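Local coordinates for actibind (Aspergillus niger, PDB 3D3Z), which cleaves RNA as a T2-family ribonuclease, probably without base specificity but with a preference for adenylic acid, at residues Gly43-Pro55 with Phe139-Tyr153. Residues are numbered along the deposited sequence; the frame is centred on the assembly and turned at random. Where two conformers were deposited one is given.
Sequences GPSDSWTIHGLWP and FFQQVVDLFKTLDSY. Unlike the reference sequence in segment 43-55: Asp46 (reference Gly). With D3Z (1-(5-deoxy-beta-L-xylofuranosyl)pyrimidine-2,4(1H,3H)-dione), chain E; EDO (1,2-ethanediol), chain F.
Ile50 lies over Phe147 in a CH-pi contact: its CG1 sits above the middle of the ring, 3.5 Å from the centroid and 15° off the normal, while CD1 runs on to Val144 CG2. The other branch, CG2, turns to Val143 CG1 at 3.6 Å, so one isoleucine meets three residues of helix 134-147. Phe147, with CG anti to its backbone N (chi1 174°), reaches across to the start of the strand and turns its edge to the carbonyl of Trp48, the residue just before it, CZ lying 3.4 Å from that O; the same O accepts a hydrogen bond from Ser47 OG. Three residues after Ile50, Leu53 packs tightly against the helix, its CB 3.5 Å from Val143 CG2, and its CD1 meets Leu146 CD2 crosswise.

Helix 134-147 here lies across the antiparallel sheet of the RNase T2 alpha+beta fold, the axis of its 139-147 part 8.4 Å from that of strand 49-55 and at 109° to it. The strand turns His51, a predicted active-site residue that borders the bound nucleoside analogue, away from the helix. His51 and Gly52 form a classic beta bulge opposite Thr33.

Two further CH-pi contacts join the loop before the strand to the start of the next helix. Asp46 CB stands over the Tyr153 ring, 3.8 Å from its centroid, and the Asp46 carbonyl O lies over the same ring. Ser152 CB covers the five-membered ring of Trp48, whose NE1 is hydrogen-bonded to Tyr232; Ser152 OG itself bonds to Tyr201 and Gln34.

Polar links across this end pass through water. One water donates to Asp46 O and to Asp151 OD1. A second donates to Asp151 OD1 at 2.9 Å and accepts from the backbone N of both Trp48 and Tyr153, tying Asp151, the N-cap of helix 152-158, to the loop.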
loop_
_atom_site.group_PDB
_atom_site.type_symbol
_atom_site.label_atom_id
_atom_site.label_comp_id
_atom_site.label_asym_id
_atom_site.label_seq_id
_atom_site.Cartn_x
_atom_site.Cartn_y
_atom_site.Cartn_z
ATOM N N GLY A 43 -1.981 -15.946 -1.417
ATOM C CA GLY A 43 -0.669 -15.583 -0.915
ATOM C C GLY A 43 -0.096 -16.688 -0.075
ATOM O O GLY A 43 -0.662 -17.796 -0.012
ATOM N N PRO A 44 1.109 -16.443 0.473
ATOM C CA PRO A 44 1.665 -17.443 1.373
ATOM C C PRO A 44 0.797 -17.545 2.647
ATOM O O PRO A 44 0.142 -16.588 3.051
ATOM C CB PRO A 44 3.067 -16.917 1.697
ATOM C CG PRO A 44 3.328 -15.754 0.770
ATOM C CD PRO A 44 1.997 -15.283 0.273
ATOM N N SER A 45 0.808 -18.722 3.248
ATOM C CA SER A 45 0.059 -18.977 4.493
ATOM C C SER A 45 0.558 -18.045 5.609
ATOM O O SER A 45 -0.185 -17.754 6.557
ATOM C CB SER A 45 0.208 -20.443 4.907
ATOM O OG SER A 45 1.496 -20.699 5.428
ATOM N N ASP A 46 1.804 -17.567 5.480
ATOM C CA ASP A 46 2.446 -16.742 6.506
ATOM C C ASP A 46 2.860 -15.348 6.014
ATOM O O ASP A 46 3.868 -14.772 6.453
ATOM C CB ASP A 46 3.665 -17.476 7.077
ATOM C CG ASP A 46 4.723 -17.773 6.049
ATOM O OD1 ASP A 46 4.501 -17.674 4.799
ATOM O OD2 ASP A 46 5.813 -18.136 6.505
ATOM N N SER A 47 2.050 -14.778 5.134
ATOM C CA SER A 47 2.248 -13.409 4.731
ATOM C C SER A 47 0.928 -12.780 4.407
ATOM O O SER A 47 0.052 -13.399 3.840
ATOM C CB SER A 47 3.178 -13.299 3.493
ATOM O OG SER A 47 3.380 -11.927 3.128
ATOM N N TRP A 48 0.837 -11.518 4.741
ATOM C CA TRP A 48 -0.202 -10.656 4.236
ATOM C C TRP A 48 0.157 -10.367 2.779
ATOM O O TRP A 48 1.271 -10.695 2.318
ATOM C CB TRP A 48 -0.261 -9.378 5.059
ATOM C CG TRP A 48 -0.824 -9.569 6.472
ATOM C CD1 TRP A 48 -0.349 -10.387 7.458
ATOM C CD2 TRP A 48 -1.967 -8.900 7.016
ATOM N NE1 TRP A 48 -1.160 -10.280 8.593
ATOM C CE2 TRP A 48 -2.152 -9.368 8.345
ATOM C CE3 TRP A 48 -2.871 -7.976 6.500
ATOM C CZ2 TRP A 48 -3.207 -8.937 9.147
ATOM C CZ3 TRP A 48 -3.932 -7.543 7.311
ATOM C CH2 TRP A 48 -4.085 -8.020 8.607
ATOM N N THR A 49 -0.803 -9.774 2.074
ATOM C CA THR A 49 -0.675 -9.371 0.662
ATOM C C THR A 49 -0.978 -7.877 0.478
ATOM O O THR A 49 -1.497 -7.204 1.367
ATOM C CB THR A 49 -1.597 -10.201 -0.201
ATOM O OG1 THR A 49 -2.927 -10.161 0.305
ATOM C CG2 THR A 49 -1.128 -11.654 -0.203
ATOM N N ILE A 50 -0.646 -7.360 -0.707
ATOM C CA ILE A 50 -0.814 -5.982 -1.081
ATOM C C ILE A 50 -2.247 -5.714 -1.502
ATOM O O ILE A 50 -2.863 -6.468 -2.248
ATOM C CB ILE A 50 0.116 -5.535 -2.315
ATOM C CG1 ILE A 50 1.620 -5.754 -1.977
ATOM C CG2 ILE A 50 -0.202 -4.085 -2.739
ATOM C CD1 ILE A 50 2.619 -5.771 -3.190
ATOM N N HIS A 51 -2.770 -4.625 -0.996
ATOM C CA HIS A 51 -3.976 -4.015 -1.511
ATOM C C HIS A 51 -3.579 -2.868 -2.471
ATOM O O HIS A 51 -3.993 -2.833 -3.606
ATOM C CB HIS A 51 -4.854 -3.518 -0.351
ATOM C CG HIS A 51 -6.227 -3.042 -0.758
ATOM N ND1 HIS A 51 -7.190 -2.717 0.178
ATOM C CD2 HIS A 51 -6.811 -2.867 -1.972
ATOM C CE1 HIS A 51 -8.299 -2.346 -0.447
ATOM N NE2 HIS A 51 -8.101 -2.453 -1.754
ATOM N N GLY A 52 -2.804 -1.929 -1.975
ATOM C CA GLY A 52 -2.336 -0.777 -2.767
ATOM C C GLY A 52 -1.463 0.250 -2.074
ATOM O O GLY A 52 -0.861 -0.009 -1.037
ATOM N N LEU A 53 -1.405 1.417 -2.708
ATOM C CA LEU A 53 -0.762 2.618 -2.224
ATOM C C LEU A 53 -1.670 3.785 -2.600
ATOM O O LEU A 53 -1.950 3.981 -3.766
ATOM C CB LEU A 53 0.642 2.762 -2.850
ATOM C CG LEU A 53 1.431 4.026 -2.425
ATOM C CD1 LEU A 53 1.815 4.015 -0.900
ATOM C CD2 LEU A 53 2.701 4.152 -3.332
ATOM N N TRP A 54 -2.163 4.513 -1.602
ATOM C CA TRP A 54 -3.206 5.497 -1.779
ATOM C C TRP A 54 -2.760 6.837 -1.269
ATOM O O TRP A 54 -2.299 6.938 -0.109
ATOM C CB TRP A 54 -4.491 5.128 -0.985
ATOM C CG TRP A 54 -5.018 3.755 -1.171
ATOM C CD1 TRP A 54 -4.811 2.905 -2.242
ATOM C CD2 TRP A 54 -5.894 3.075 -0.289
ATOM N NE1 TRP A 54 -5.458 1.699 -2.022
ATOM C CE2 TRP A 54 -6.159 1.792 -0.847
ATOM C CE3 TRP A 54 -6.462 3.402 0.938
ATOM C CZ2 TRP A 54 -6.965 0.833 -0.202
ATOM C CZ3 TRP A 54 -7.289 2.444 1.577
ATOM C CH2 TRP A 54 -7.520 1.175 1.004
ATOM N N PRO A 55 -2.892 7.873 -2.102
ATOM C CA PRO A 55 -2.740 9.269 -1.651
ATOM C C PRO A 55 -4.005 9.835 -0.946
ATOM O O PRO A 55 -5.058 9.985 -1.557
ATOM C CB PRO A 55 -2.447 10.027 -2.956
ATOM C CG PRO A 55 -3.138 9.194 -4.044
ATOM C CD PRO A 55 -3.178 7.784 -3.554
ATOM N N PHE A 139 5.265 2.922 -10.434
ATOM C CA PHE A 139 4.266 2.906 -9.363
ATOM C C PHE A 139 4.153 1.486 -8.775
ATOM O O PHE A 139 4.402 1.280 -7.578
ATOM C CB PHE A 139 2.925 3.460 -9.850
ATOM C CG PHE A 139 1.741 3.076 -8.935
ATOM C CD1 PHE A 139 1.402 3.860 -7.837
ATOM C CD2 PHE A 139 1.028 1.931 -9.158
ATOM C CE1 PHE A 139 0.352 3.502 -7.016
ATOM C CE2 PHE A 139 -0.060 1.577 -8.354
ATOM C CZ PHE A 139 -0.380 2.384 -7.279
ATOM N N PHE A 140 3.945 0.490 -9.615
ATOM C CA PHE A 140 3.842 -0.900 -9.173
ATOM C C PHE A 140 5.087 -1.348 -8.473
ATOM O O PHE A 140 4.999 -1.833 -7.354
ATOM C CB PHE A 140 3.455 -1.795 -10.319
ATOM C CG PHE A 140 2.006 -1.661 -10.654
ATOM C CD1 PHE A 140 1.048 -2.287 -9.853
ATOM C CD2 PHE A 140 1.563 -0.859 -11.684
ATOM C CE1 PHE A 140 -0.284 -2.133 -10.060
ATOM C CE2 PHE A 140 0.214 -0.708 -11.907
ATOM C CZ PHE A 140 -0.721 -1.366 -11.089
ATOM N N GLN A 141 6.245 -1.023 -9.048
ATOM C CA GLN A 141 7.536 -1.225 -8.355
ATOM C C GLN A 141 7.629 -0.547 -6.971
ATOM O O GLN A 141 8.046 -1.186 -6.021
ATOM C CB GLN A 141 8.750 -0.832 -9.240
ATOM C CG GLN A 141 10.079 -1.331 -8.629
ATOM C CD GLN A 141 10.191 -2.836 -8.522
ATOM O OE1 GLN A 141 10.216 -3.534 -9.533
ATOM N NE2 GLN A 141 10.398 -3.338 -7.310
ATOM N N GLN A 142 7.215 0.703 -6.869
ATOM C CA GLN A 142 7.284 1.487 -5.612
ATOM C C GLN A 142 6.389 0.836 -4.525
ATOM O O GLN A 142 6.795 0.667 -3.405
ATOM C CB GLN A 142 6.818 2.913 -5.898
ATOM C CG GLN A 142 6.919 3.881 -4.727
ATOM C CD GLN A 142 8.297 4.026 -4.156
ATOM O OE1 GLN A 142 9.265 4.171 -4.893
ATOM N NE2 GLN A 142 8.396 4.001 -2.847
ATOM N N VAL A 143 5.153 0.479 -4.895
ATOM C CA VAL A 143 4.216 -0.194 -3.937
ATOM C C VAL A 143 4.884 -1.436 -3.359
ATOM O O VAL A 143 4.974 -1.663 -2.120
ATOM C CB VAL A 143 2.857 -0.548 -4.604
ATOM C CG1 VAL A 143 1.944 -1.256 -3.557
ATOM C CG2 VAL A 143 2.230 0.694 -5.167
ATOM N N VAL A 144 5.442 -2.228 -4.253
ATOM C CA VAL A 144 6.150 -3.459 -3.887
ATOM C C VAL A 144 7.332 -3.166 -2.978
ATOM O O VAL A 144 7.518 -3.823 -1.932
ATOM C CB VAL A 144 6.598 -4.288 -5.142
ATOM C CG1 VAL A 144 7.702 -5.352 -4.770
ATOM C CG2 VAL A 144 5.373 -5.017 -5.793
ATOM N N ASP A 145 8.122 -2.148 -3.352
ATOM C CA ASP A 145 9.293 -1.794 -2.549
ATOM C C ASP A 145 8.899 -1.432 -1.097
ATOM O O ASP A 145 9.544 -1.861 -0.150
ATOM C CB ASP A 145 10.070 -0.620 -3.174
ATOM C CG ASP A 145 10.806 -1.001 -4.451
ATOM O OD1 ASP A 145 10.995 -2.195 -4.725
ATOM O OD2 ASP A 145 11.238 -0.069 -5.132
ATOM N N LEU A 146 7.848 -0.647 -0.956
ATOM C CA LEU A 146 7.369 -0.216 0.379
ATOM C C LEU A 146 6.742 -1.383 1.148
ATOM O O LEU A 146 7.055 -1.619 2.323
ATOM C CB LEU A 146 6.381 0.903 0.200
ATOM C CG LEU A 146 6.040 1.689 1.450
ATOM C CD1 LEU A 146 7.278 2.377 2.060
ATOM C CD2 LEU A 146 4.979 2.704 1.044
ATOM N N PHE A 147 5.899 -2.139 0.469
ATOM C CA PHE A 147 5.325 -3.364 1.072
ATOM C C PHE A 147 6.385 -4.275 1.658
ATOM O O PHE A 147 6.219 -4.811 2.779
ATOM C CB PHE A 147 4.531 -4.106 0.018
ATOM C CG PHE A 147 4.010 -5.445 0.460
ATOM C CD1 PHE A 147 2.929 -5.549 1.303
ATOM C CD2 PHE A 147 4.546 -6.583 -0.041
ATOM C CE1 PHE A 147 2.423 -6.773 1.666
ATOM C CE2 PHE A 147 4.068 -7.846 0.308
ATOM C CZ PHE A 147 2.972 -7.943 1.201
ATOM N N LYS A 148 7.491 -4.473 0.926
ATOM C CA LYS A 148 8.577 -5.328 1.435
ATOM C C LYS A 148 9.101 -4.871 2.795
ATOM O O LYS A 148 9.639 -5.666 3.553
ATOM C CB LYS A 148 9.734 -5.426 0.445
ATOM C CG LYS A 148 9.412 -6.279 -0.756
ATOM C CD LYS A 148 10.429 -6.076 -1.811
ATOM C CE LYS A 148 10.331 -7.130 -2.819
ATOM N NZ LYS A 148 11.499 -7.094 -3.735
ATOM N N THR A 149 8.944 -3.610 3.115
ATOM C CA THR A 149 9.486 -3.130 4.373
ATOM C C THR A 149 8.475 -3.295 5.529
ATOM O O THR A 149 8.765 -2.908 6.664
ATOM C CB THR A 149 9.904 -1.638 4.286
ATOM O OG1 THR A 149 8.757 -0.823 4.091
ATOM C CG2 THR A 149 10.945 -1.368 3.149
ATOM N N LEU A 150 7.280 -3.805 5.226
ATOM C CA LEU A 150 6.139 -3.790 6.167
ATOM C C LEU A 150 5.585 -5.187 6.314
ATOM O O LEU A 150 4.453 -5.434 5.914
ATOM C CB LEU A 150 5.055 -2.851 5.609
ATOM C CG LEU A 150 5.419 -1.380 5.594
ATOM C CD1 LEU A 150 4.454 -0.591 4.738
ATOM C CD2 LEU A 150 5.456 -0.837 7.019
ATOM N N ASP A 151 6.416 -6.100 6.823
ATOM C CA ASP A 151 6.062 -7.501 6.982
ATOM C C ASP A 151 5.223 -7.651 8.286
ATOM O O ASP A 151 5.726 -8.013 9.346
ATOM C CB ASP A 151 7.302 -8.381 6.993
ATOM C CG ASP A 151 6.991 -9.861 7.107
ATOM O OD1 ASP A 151 5.819 -10.286 7.216
ATOM O OD2 ASP A 151 7.962 -10.642 7.125
ATOM N N SER A 152 3.946 -7.352 8.131
ATOM C CA SER A 152 2.889 -7.486 9.135
ATOM C C SER A 152 2.854 -8.855 9.802
ATOM O O SER A 152 2.794 -8.941 11.029
ATOM C CB SER A 152 1.550 -7.184 8.426
ATOM O OG SER A 152 1.556 -5.864 7.941
ATOM N N TYR A 153 2.879 -9.935 9.025
ATOM C CA TYR A 153 2.843 -11.276 9.609
ATOM C C TYR A 153 3.954 -11.503 10.630
ATOM O O TYR A 153 3.686 -12.018 11.727
ATOM C CB TYR A 153 2.915 -12.371 8.570
ATOM C CG TYR A 153 2.705 -13.738 9.171
ATOM C CD1 TYR A 153 1.448 -14.319 9.142
ATOM C CD2 TYR A 153 3.746 -14.436 9.827
ATOM C CE1 TYR A 153 1.217 -15.548 9.680
ATOM C CE2 TYR A 153 3.507 -15.693 10.405
ATOM C CZ TYR A 153 2.228 -16.229 10.325
ATOM O OH TYR A 153 1.917 -17.462 10.856
HETATM N N1 D3Z E . -10.542 -6.966 -3.766
HETATM C C2 D3Z E . -9.964 -7.570 -4.900
HETATM N N3 D3Z E . -8.941 -8.405 -4.747
HETATM C C4 D3Z E . -8.429 -8.683 -3.547
HETATM C C5 D3Z E . -8.985 -8.096 -2.441
HETATM C C6 D3Z E . -10.060 -7.225 -2.561
HETATM O O2 D3Z E . -10.396 -7.345 -6.050
HETATM O O4 D3Z E . -7.474 -9.471 -3.388
HETATM C "C1'" D3Z E . -11.643 -6.047 -3.900
HETATM C "C2'" D3Z E . -11.536 -5.481 -5.301
HETATM O "O2'" D3Z E . -12.632 -5.956 -6.105
HETATM C "C3'" D3Z E . -11.461 -3.974 -5.137
HETATM C "C4'" D3Z E . -11.559 -3.686 -3.650
HETATM O "O3'" D3Z E . -10.224 -3.479 -5.624
HETATM O "O4'" D3Z E . -11.501 -4.956 -2.972
HETATM C "C5'" D3Z E . -10.432 -2.747 -3.236
HETATM C C1 EDO F . -2.077 -17.570 -5.200
HETATM O O1 EDO F . -3.107 -17.311 -4.226
HETATM C C2 EDO F . -1.306 -16.273 -5.447
HETATM O O2 EDO F . -0.927 -15.621 -4.222
HETATM O O HOH W 1 5.932 -12.782 6.109
HETATM O O HOH W 2 3.175 -10.256 6.097
#